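Local atomic coordinates of KP6 killer toxin subunit beta (Ustilago maydis virus P6, PDB entry 4GVB), a protein that acts with the KP6 alpha subunit, in a non-covalent heterodimer, as a secreted virally encoded toxin lethal to sensitive cells of the same or related fungal species. Residues Cys9-Thr14 against Ala23-Ala28; Val19-Val24 against Arg66-Gly71; Phe45-Tyr50 against Gln75-Tyr80. One frame throughout, in Å; residues are numbered along the deposited sequence.

Interaction 1. Residues Cys9-Thr14 against Ala23-Ala28; sequences CQCVDT and AVTRAA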
loop_
_atom_site.group_PDB
_atom_site.type_symbol
_atom_site.label_atom_id
_atom_site.label_comp_id
_atom_site.label_asym_id
_atom_site.label_seq_id
_atom_site.Cartn_x
_atom_site.Cartn_y
_atom_site.Cartn_z
ATOM N N CYS B 9 13.341 7.881 -5.649
ATOM C CA CYS B 9 12.325 8.459 -4.788
ATOM C C CYS B 9 12.026 7.623 -3.558
ATOM O O CYS B 9 12.181 6.399 -3.566
ATOM C CB CYS B 9 11.012 8.644 -5.563
ATOM S SG CYS B 9 11.076 9.685 -7.044
ATOM N N GLN B 10 11.610 8.311 -2.500
ATOM C CA GLN B 10 11.086 7.694 -1.294
ATOM C C GLN B 10 9.668 8.205 -1.105
ATOM O O GLN B 10 9.365 9.346 -1.449
ATOM C CB GLN B 10 11.884 8.141 -0.061
ATOM C CG GLN B 10 13.391 7.939 -0.096
ATOM C CD GLN B 10 14.040 8.507 1.156
ATOM O OE1 GLN B 10 14.940 7.904 1.741
ATOM N NE2 GLN B 10 13.573 9.669 1.579
ATOM N N CYS B 11 8.796 7.365 -0.556
ATOM C CA CYS B 11 7.534 7.839 0.009
ATOM C C CYS B 11 7.824 8.365 1.403
ATOM O O CYS B 11 8.596 7.762 2.139
ATOM C CB CYS B 11 6.521 6.680 0.083
ATOM S SG CYS B 11 6.118 5.981 -1.520
ATOM N N VAL B 12 7.217 9.492 1.766
ATOM C CA VAL B 12 7.477 10.114 3.051
ATOM C C VAL B 12 6.178 10.581 3.701
ATOM O O VAL B 12 5.183 10.833 3.018
ATOM C CB VAL B 12 8.437 11.326 2.904
ATOM C CG1 VAL B 12 9.787 10.869 2.366
ATOM C CG2 VAL B 12 7.828 12.385 1.983
ATOM N N ASP B 13 6.202 10.701 5.021
ATOM C CA ASP B 13 5.037 11.154 5.758
ATOM C C ASP B 13 4.739 12.618 5.442
ATOM O O ASP B 13 5.644 13.425 5.208
ATOM C CB ASP B 13 5.237 10.959 7.258
ATOM C CG ASP B 13 3.934 10.700 7.985
ATOM O OD1 ASP B 13 2.866 10.852 7.354
ATOM O OD2 ASP B 13 3.978 10.333 9.181
ATOM N N THR B 14 3.459 12.952 5.425
ATOM C CA THR B 14 3.048 14.315 5.137
ATOM C C THR B 14 3.069 15.141 6.422
ATOM O O THR B 14 2.441 16.186 6.495
ATOM C CB THR B 14 1.642 14.342 4.501
ATOM O OG1 THR B 14 0.708 13.700 5.380
ATOM C CG2 THR B 14 1.643 13.602 3.182
ATOM N N ALA B 23 7.857 0.813 4.114
ATOM C CA ALA B 23 6.948 -0.187 3.568
ATOM C C ALA B 23 6.077 0.400 2.457
ATOM O O ALA B 23 5.687 -0.294 1.504
ATOM C CB ALA B 23 6.100 -0.771 4.675
ATOM N N VAL B 24 5.782 1.687 2.581
ATOM C CA VAL B 24 5.028 2.400 1.554
ATOM C C VAL B 24 5.888 2.533 0.297
ATOM O O VAL B 24 5.445 2.257 -0.822
ATOM C CB VAL B 24 4.584 3.796 2.068
ATOM C CG1 VAL B 24 3.727 4.487 1.033
ATOM C CG2 VAL B 24 3.796 3.655 3.380
ATOM N N THR B 25 7.137 2.964 0.482
ATOM C CA THR B 25 8.074 3.017 -0.630
ATOM C C THR B 25 8.217 1.637 -1.300
ATOM O O THR B 25 8.174 1.536 -2.524
ATOM C CB THR B 25 9.464 3.523 -0.187
ATOM O OG1 THR B 25 9.324 4.761 0.533
ATOM C CG2 THR B 25 10.330 3.751 -1.381
ATOM N N ARG B 26 8.413 0.594 -0.491
ATOM C CA ARG B 26 8.530 -0.766 -1.009
ATOM C C ARG B 26 7.307 -1.147 -1.862
ATOM O O ARG B 26 7.433 -1.727 -2.945
ATOM C CB ARG B 26 8.718 -1.745 0.158
ATOM C CG ARG B 26 8.688 -3.198 -0.220
ATOM C CD ARG B 26 9.099 -4.075 0.967
ATOM N NE ARG B 26 10.296 -3.560 1.630
ATOM C CZ ARG B 26 10.311 -3.073 2.862
ATOM N NH1 ARG B 26 9.187 -3.035 3.568
ATOM N NH2 ARG B 26 11.444 -2.626 3.387
ATOM N N ALA B 27 6.119 -0.809 -1.375
ATOM C CA ALA B 27 4.894 -1.165 -2.093
ATOM C C ALA B 27 4.802 -0.399 -3.404
ATOM O O ALA B 27 4.461 -0.953 -4.444
ATOM C CB ALA B 27 3.667 -0.894 -1.222
ATOM N N ALA B 28 5.127 0.888 -3.356
ATOM C CA ALA B 28 5.058 1.731 -4.542
ATOM C C ALA B 28 6.078 1.310 -5.588
ATOM O O ALA B 28 5.809 1.374 -6.787
ATOM C CB ALA B 28 5.256 3.200 -4.156
#
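Cys11 meets helix 23-28 with both its backbone and its side chain. Its amide N donates to Thr25 OG1 at 2.9 Å, with an N-H...O angle of 149°, so a strand amide is satisfied by a helix side chain rather than by a neighbouring strand. Thr25 suits this place because its hydroxyl serves two bonds: besides accepting from Cys11, it is hydrogen-bonded to the carbonyl of Leu21 one turn back. The hydroxyl lies beside the backbone N of Thr25 (chi1 -52°), which turns it to the strand and leaves CG2 near Cys9 O. Cys11 CB sits 3.7 Å from Val24 CG1, while its SG rests over the helix backbone, 3.7 Å from Thr25 CA, and touches Ala28 CB at 3.9 Å. A small alanine lets the sulfur come this near. Beyond this first shell, disulfides fasten the strand on two sides, Cys11 to Cys64 of helix 57-67 and Cys9 to Cys74 of strand 70-76. The axes of strand 9-13 and helix 23-28 approach to 7.0 Å at 137°. The arrangement is an alpha/beta packing of helix 22-29 on the antiparallel pair 7-13/70-76 in a small, disulfide-linked secreted protein.

Interaction 2. Residues Val19-Val24 against Arg66-Gly71; sequences VRLDAV and RYSHAG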
loop_
_atom_site.group_PDB
_atom_site.type_symbol
_atom_site.label_atom_id
_atom_site.label_comp_id
_atom_site.label_asym_id
_atom_site.label_seq_id
_atom_site.Cartn_x
_atom_site.Cartn_y
_atom_site.Cartn_z
ATOM N N VAL B 19 9.219 12.024 7.293
ATOM C CA VAL B 19 10.147 10.910 7.470
ATOM C C VAL B 19 9.884 9.816 6.418
ATOM O O VAL B 19 8.776 9.722 5.886
ATOM C CB VAL B 19 10.094 10.357 8.912
ATOM C CG1 VAL B 19 8.777 9.633 9.181
ATOM C CG2 VAL B 19 11.280 9.456 9.178
ATOM N N ARG B 20 10.911 9.029 6.094
ATOM C CA ARG B 20 10.787 7.893 5.175
ATOM C C ARG B 20 9.706 6.939 5.663
ATOM O O ARG B 20 9.675 6.623 6.843
ATOM C CB ARG B 20 12.077 7.076 5.176
ATOM C CG ARG B 20 13.307 7.775 4.699
ATOM C CD ARG B 20 14.539 7.016 5.185
ATOM N NE ARG B 20 14.450 5.574 4.933
ATOM C CZ ARG B 20 15.441 4.716 5.171
ATOM N NH1 ARG B 20 16.583 5.167 5.663
ATOM N NH2 ARG B 20 15.303 3.417 4.917
ATOM N N LEU B 21 8.842 6.470 4.766
ATOM C CA LEU B 21 7.886 5.416 5.122
ATOM C C LEU B 21 8.252 4.214 4.288
ATOM O O LEU B 21 7.786 4.064 3.158
ATOM C CB LEU B 21 6.451 5.850 4.807
ATOM C CG LEU B 21 5.879 7.066 5.535
ATOM C CD1 LEU B 21 4.462 7.414 5.029
ATOM C CD2 LEU B 21 5.897 6.840 7.017
ATOM N N ASP B 22 9.117 3.365 4.832
ATOM C CA ASP B 22 9.772 2.339 4.028
ATOM C C ASP B 22 8.823 1.325 3.365
ATOM O O ASP B 22 8.953 1.020 2.195
ATOM C CB ASP B 22 10.880 1.646 4.840
ATOM C CG ASP B 22 12.059 2.583 5.150
ATOM O OD1 ASP B 22 12.242 3.608 4.447
ATOM O OD2 ASP B 22 12.815 2.284 6.096
ATOM N N ALA B 23 7.857 0.813 4.114
ATOM C CA ALA B 23 6.948 -0.187 3.568
ATOM C C ALA B 23 6.077 0.400 2.457
ATOM O O ALA B 23 5.687 -0.294 1.504
ATOM C CB ALA B 23 6.100 -0.771 4.675
ATOM N N VAL B 24 5.782 1.687 2.581
ATOM C CA VAL B 24 5.028 2.400 1.554
ATOM C C VAL B 24 5.888 2.533 0.297
ATOM O O VAL B 24 5.445 2.257 -0.822
ATOM C CB VAL B 24 4.584 3.796 2.068
ATOM C CG1 VAL B 24 3.727 4.487 1.033
ATOM C CG2 VAL B 24 3.796 3.655 3.380
ATOM N N ARG B 66 -1.300 5.792 -3.568
ATOM C CA ARG B 66 -2.158 4.615 -3.608
ATOM C C ARG B 66 -2.033 3.777 -2.336
ATOM O O ARG B 66 -2.937 2.998 -2.002
ATOM C CB ARG B 66 -1.853 3.773 -4.842
ATOM C CG ARG B 66 -2.587 4.272 -6.074
ATOM C CD ARG B 66 -1.672 4.354 -7.258
ATOM N NE ARG B 66 -1.340 3.029 -7.774
ATOM C CZ ARG B 66 -1.802 2.542 -8.920
ATOM N NH1 ARG B 66 -2.612 3.275 -9.669
ATOM N NH2 ARG B 66 -1.451 1.329 -9.320
ATOM N N TYR B 67 -0.933 3.949 -1.609
ATOM C CA TYR B 67 -0.678 3.077 -0.464
ATOM C C TYR B 67 -0.754 3.730 0.906
ATOM O O TYR B 67 -0.924 3.039 1.907
ATOM C CB TYR B 67 0.637 2.292 -0.642
ATOM C CG TYR B 67 0.515 1.255 -1.730
ATOM C CD1 TYR B 67 -0.079 0.022 -1.472
ATOM C CD2 TYR B 67 0.952 1.517 -3.020
ATOM C CE1 TYR B 67 -0.223 -0.914 -2.464
ATOM C CE2 TYR B 67 0.811 0.578 -4.019
ATOM C CZ TYR B 67 0.222 -0.635 -3.731
ATOM O OH TYR B 67 0.080 -1.574 -4.724
ATOM N N SER B 68 -0.644 5.055 0.949
ATOM C CA SER B 68 -0.640 5.776 2.215
ATOM C C SER B 68 -0.908 7.258 1.997
ATOM O O SER B 68 -0.818 7.753 0.870
ATOM C CB SER B 68 0.717 5.597 2.907
ATOM O OG SER B 68 0.670 5.994 4.273
ATOM N N HIS B 69 -1.237 7.982 3.064
ATOM C CA HIS B 69 -1.302 9.431 2.922
ATOM C C HIS B 69 0.128 9.949 2.952
ATOM O O HIS B 69 0.642 10.357 4.004
ATOM C CB HIS B 69 -2.115 10.105 4.015
ATOM C CG HIS B 69 -2.294 11.580 3.792
ATOM N ND1 HIS B 69 -3.039 12.088 2.752
ATOM C CD2 HIS B 69 -1.798 12.651 4.453
ATOM C CE1 HIS B 69 -3.010 13.406 2.790
ATOM N NE2 HIS B 69 -2.261 13.774 3.812
ATOM N N ALA B 70 0.775 9.904 1.795
ATOM C CA ALA B 70 2.202 10.171 1.739
ATOM C C ALA B 70 2.552 11.178 0.653
ATOM O O ALA B 70 1.807 11.372 -0.308
ATOM C CB ALA B 70 2.969 8.870 1.513
ATOM N N GLY B 71 3.696 11.820 0.829
ATOM C CA GLY B 71 4.253 12.653 -0.210
ATOM C C GLY B 71 5.463 11.909 -0.721
ATOM O O GLY B 71 5.686 10.753 -0.355
#
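The start of helix 22-29, with Leu21 at its N-cap position and Val24 in its first turn, packs on the connection between helix 57-67 and strand 70-76, meeting Tyr67, Ser68 and Ala70. The contact is apolar. Val24 holds CG1 opposite its backbone N (chi1 -176°) and CG2 beside it, so the two methyls straddle Ser68 CB, each 3.7 Å from it, a fit that a beta-branched residue and a short side chain make possible. CG1 also reaches Tyr67 CB at 4.1 Å; these side chains run antiparallel past one another, and the phenol continues beyond the valine. On the connection, His69 is the centre of an inverse gamma turn, with a weak bond from Ala70 N to Ser68 O, and Ser68 and Ala70 on either side of it both point toward the helix start. Ser68 OG has its strongest partner in the alpha subunit, the carbonyl of Leu68 of that chain, so this surface is part of the heterodimer interface. Across the helix start, Arg20 forms a salt bridge with Asp22, NE donating in the guanidinium plane to the syn lone pair of OD1. At the cap itself, Leu21 CD1 lies 4.1 Å from Ala70 CB, near Ser68 OG.

Interaction 3. Residues Phe45-Tyr50 against Gln75-Tyr80; sequences FCRAKY and QPDPQY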
loop_
_atom_site.group_PDB
_atom_site.type_symbol
_atom_site.label_atom_id
_atom_site.label_comp_id
_atom_site.label_asym_id
_atom_site.label_seq_id
_atom_site.Cartn_x
_atom_site.Cartn_y
_atom_site.Cartn_z
ATOM N N PHE B 45 15.434 4.165 -0.875
ATOM C CA PHE B 45 15.012 4.703 -2.167
ATOM C C PHE B 45 14.607 3.617 -3.137
ATOM O O PHE B 45 15.119 2.503 -3.076
ATOM C CB PHE B 45 16.124 5.540 -2.795
ATOM C CG PHE B 45 16.197 6.942 -2.265
ATOM C CD1 PHE B 45 16.989 7.242 -1.174
ATOM C CD2 PHE B 45 15.480 7.958 -2.867
ATOM C CE1 PHE B 45 17.060 8.530 -0.689
ATOM C CE2 PHE B 45 15.544 9.252 -2.389
ATOM C CZ PHE B 45 16.326 9.539 -1.299
ATOM N N CYS B 46 13.687 3.957 -4.030
ATOM C CA CYS B 46 13.360 3.135 -5.182
ATOM C C CYS B 46 14.102 3.699 -6.390
ATOM O O CYS B 46 14.054 4.904 -6.654
ATOM C CB CYS B 46 11.849 3.164 -5.413
ATOM S SG CYS B 46 11.247 2.337 -6.883
ATOM N N ARG B 47 14.799 2.838 -7.118
ATOM C CA ARG B 47 15.547 3.265 -8.290
ATOM C C ARG B 47 15.099 2.518 -9.540
ATOM O O ARG B 47 14.543 1.423 -9.447
ATOM C CB ARG B 47 17.041 3.042 -8.062
ATOM C CG ARG B 47 17.631 3.849 -6.921
ATOM C CD ARG B 47 19.032 3.345 -6.599
ATOM N NE ARG B 47 19.773 4.275 -5.751
ATOM C CZ ARG B 47 19.701 4.291 -4.426
ATOM N NH1 ARG B 47 18.910 3.432 -3.786
ATOM N NH2 ARG B 47 20.415 5.172 -3.736
ATOM N N ALA B 48 15.333 3.118 -10.703
ATOM C CA ALA B 48 15.080 2.452 -11.973
ATOM C C ALA B 48 16.042 1.271 -12.128
ATOM O O ALA B 48 17.199 1.342 -11.710
ATOM C CB ALA B 48 15.245 3.423 -13.118
ATOM N N LYS B 49 15.563 0.181 -12.717
ATOM C CA LYS B 49 16.408 -0.992 -12.924
ATOM C C LYS B 49 17.468 -0.742 -14.002
ATOM O O LYS B 49 18.589 -1.251 -13.917
ATOM C CB LYS B 49 15.546 -2.209 -13.272
ATOM C CG LYS B 49 14.568 -2.578 -12.170
ATOM C CD LYS B 49 13.758 -3.818 -12.496
ATOM C CE LYS B 49 13.158 -4.404 -11.223
ATOM N NZ LYS B 49 12.405 -5.669 -11.466
ATOM N N TYR B 50 17.109 0.059 -15.003
ATOM C CA TYR B 50 18.025 0.421 -16.078
ATOM C C TYR B 50 17.826 1.887 -16.444
ATOM O O TYR B 50 16.746 2.434 -16.233
ATOM C CB TYR B 50 17.753 -0.427 -17.319
ATOM C CG TYR B 50 17.828 -1.925 -17.122
ATOM C CD1 TYR B 50 19.053 -2.578 -17.034
ATOM C CD2 TYR B 50 16.671 -2.694 -17.076
ATOM C CE1 TYR B 50 19.121 -3.958 -16.877
ATOM C CE2 TYR B 50 16.728 -4.065 -16.921
ATOM C CZ TYR B 50 17.953 -4.692 -16.817
ATOM O OH TYR B 50 18.001 -6.058 -16.664
ATOM N N GLN B 75 14.890 12.610 -6.247
ATOM C CA GLN B 75 16.066 13.303 -6.755
ATOM C C GLN B 75 16.703 12.576 -7.924
ATOM O O GLN B 75 16.451 11.397 -8.140
ATOM C CB GLN B 75 17.083 13.540 -5.647
ATOM C CG GLN B 75 17.463 12.331 -4.842
ATOM C CD GLN B 75 18.396 12.693 -3.709
ATOM O OE1 GLN B 75 17.972 12.855 -2.567
ATOM N NE2 GLN B 75 19.675 12.840 -4.022
ATOM N N PRO B 76 17.539 13.286 -8.695
ATOM C CA PRO B 76 18.196 12.563 -9.781
ATOM C C PRO B 76 19.064 11.456 -9.204
ATOM O O PRO B 76 19.692 11.619 -8.155
ATOM C CB PRO B 76 19.037 13.642 -10.474
ATOM C CG PRO B 76 19.164 14.744 -9.479
ATOM C CD PRO B 76 17.963 14.693 -8.601
ATOM N N ASP B 77 19.047 10.306 -9.864
ATOM C CA ASP B 77 19.802 9.153 -9.405
ATOM C C ASP B 77 21.230 9.269 -9.929
ATOM O O ASP B 77 21.448 9.222 -11.131
ATOM C CB ASP B 77 19.157 7.873 -9.940
ATOM C CG ASP B 77 19.832 6.612 -9.428
ATOM O OD1 ASP B 77 20.960 6.690 -8.904
ATOM O OD2 ASP B 77 19.230 5.525 -9.570
ATOM N N PRO B 78 22.205 9.418 -9.025
ATOM C CA PRO B 78 23.616 9.634 -9.388
ATOM C C PRO B 78 24.214 8.541 -10.281
ATOM O O PRO B 78 25.118 8.829 -11.067
ATOM C CB PRO B 78 24.330 9.652 -8.033
ATOM C CG PRO B 78 23.286 10.005 -7.051
ATOM C CD PRO B 78 22.001 9.426 -7.568
ATOM N N GLN B 79 23.709 7.314 -10.180
ATOM C CA GLN B 79 24.276 6.211 -10.953
ATOM C C GLN B 79 23.963 6.331 -12.435
ATOM O O GLN B 79 24.481 5.562 -13.242
ATOM C CB GLN B 79 23.788 4.855 -10.431
ATOM C CG GLN B 79 22.374 4.502 -10.867
ATOM C CD GLN B 79 21.950 3.101 -10.456
ATOM O OE1 GLN B 79 22.721 2.144 -10.573
ATOM N NE2 GLN B 79 20.717 2.974 -9.971
ATOM N N TYR B 80 23.111 7.288 -12.795
ATOM C CA TYR B 80 22.728 7.480 -14.190
ATOM C C TYR B 80 23.022 8.906 -14.687
ATOM O O TYR B 80 22.606 9.284 -15.783
ATOM C CB TYR B 80 21.245 7.149 -14.393
ATOM C CG TYR B 80 20.853 5.712 -14.084
ATOM C CD1 TYR B 80 21.545 4.645 -14.639
ATOM C CD2 TYR B 80 19.786 5.426 -13.235
ATOM C CE1 TYR B 80 21.186 3.332 -14.363
ATOM C CE2 TYR B 80 19.421 4.107 -12.951
ATOM C CZ TYR B 80 20.124 3.069 -13.522
ATOM O OH TYR B 80 19.779 1.761 -13.250
HETATM O O HOH W 1 22.124 5.640 -6.802
HETATM O O HOH W 2 16.714 5.572 -10.772
#
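Tyr80 OH donates to Ala48 O at 3.0 Å, the direct hydrogen bond between segments 45-50 and 75-80. The hydroxyl comes from above the carbonyl plane, yet the oxygen lies at the edge of the ring. Water carries two more links: one joins Arg47 NE to Asp77 OD1, the other Ala48 N to Asp77 OD2. The opposite charges of Arg47 and Asp77 stay beyond salt-bridge range, with NE 4.1 Å from OD2. The Arg47 chain, extended from CG to NE, crosses Asp77 at about a right angle, guanidinium and carboxylate planes 69° apart, and its methylene CG comes nearest, 3.5 Å from Asp77 OD2. Within 75-80, Asp77 heads an Asx turn, accepting Gln79 N on OD1 (3.1 Å), and Gln79 NE2 binds OD2 at 3.0 Å; these bonds hold the short acidic side chain in place. Ala48 CB meets Tyr80 CE2 at 4.2 Å across the segments, while Gln79 CG covers one face of the Tyr80 ring, 3.5 Å above its plane. Beyond strand 70-76 the chain turns at Asp77 into the 3-10 segment 78-80, lying against 46-50. Arg47, paired with Tyr38 in the antiparallel strands 38-39/46-47, is salt-bridged to Asp43, and Tyr38 OH also bonds Gln79 NE2.

How the interactions relate
Strand 7-13 comes first, and interaction 1 closes the loop after it by bringing helix 22-29 back onto the strand. Interaction 2 begins just before that helix and runs into it, sharing Ala23 and Val24, and it closes a far longer loop by setting the helix start against 66-71. Strand 70-76, which begins within that segment, pairs with strand 7-13 (Val12 O to Gly71 N), so both contacts reach one sheet. Interaction 3 opens after interaction 1 has closed, but its segments alternate with those of interaction 2, so these two cross. It lies across the chain's centre from both and joins the C-terminal tail to the 46-47 hairpin, which reaches strand 7-13 through Cys9 O and Cys46 N.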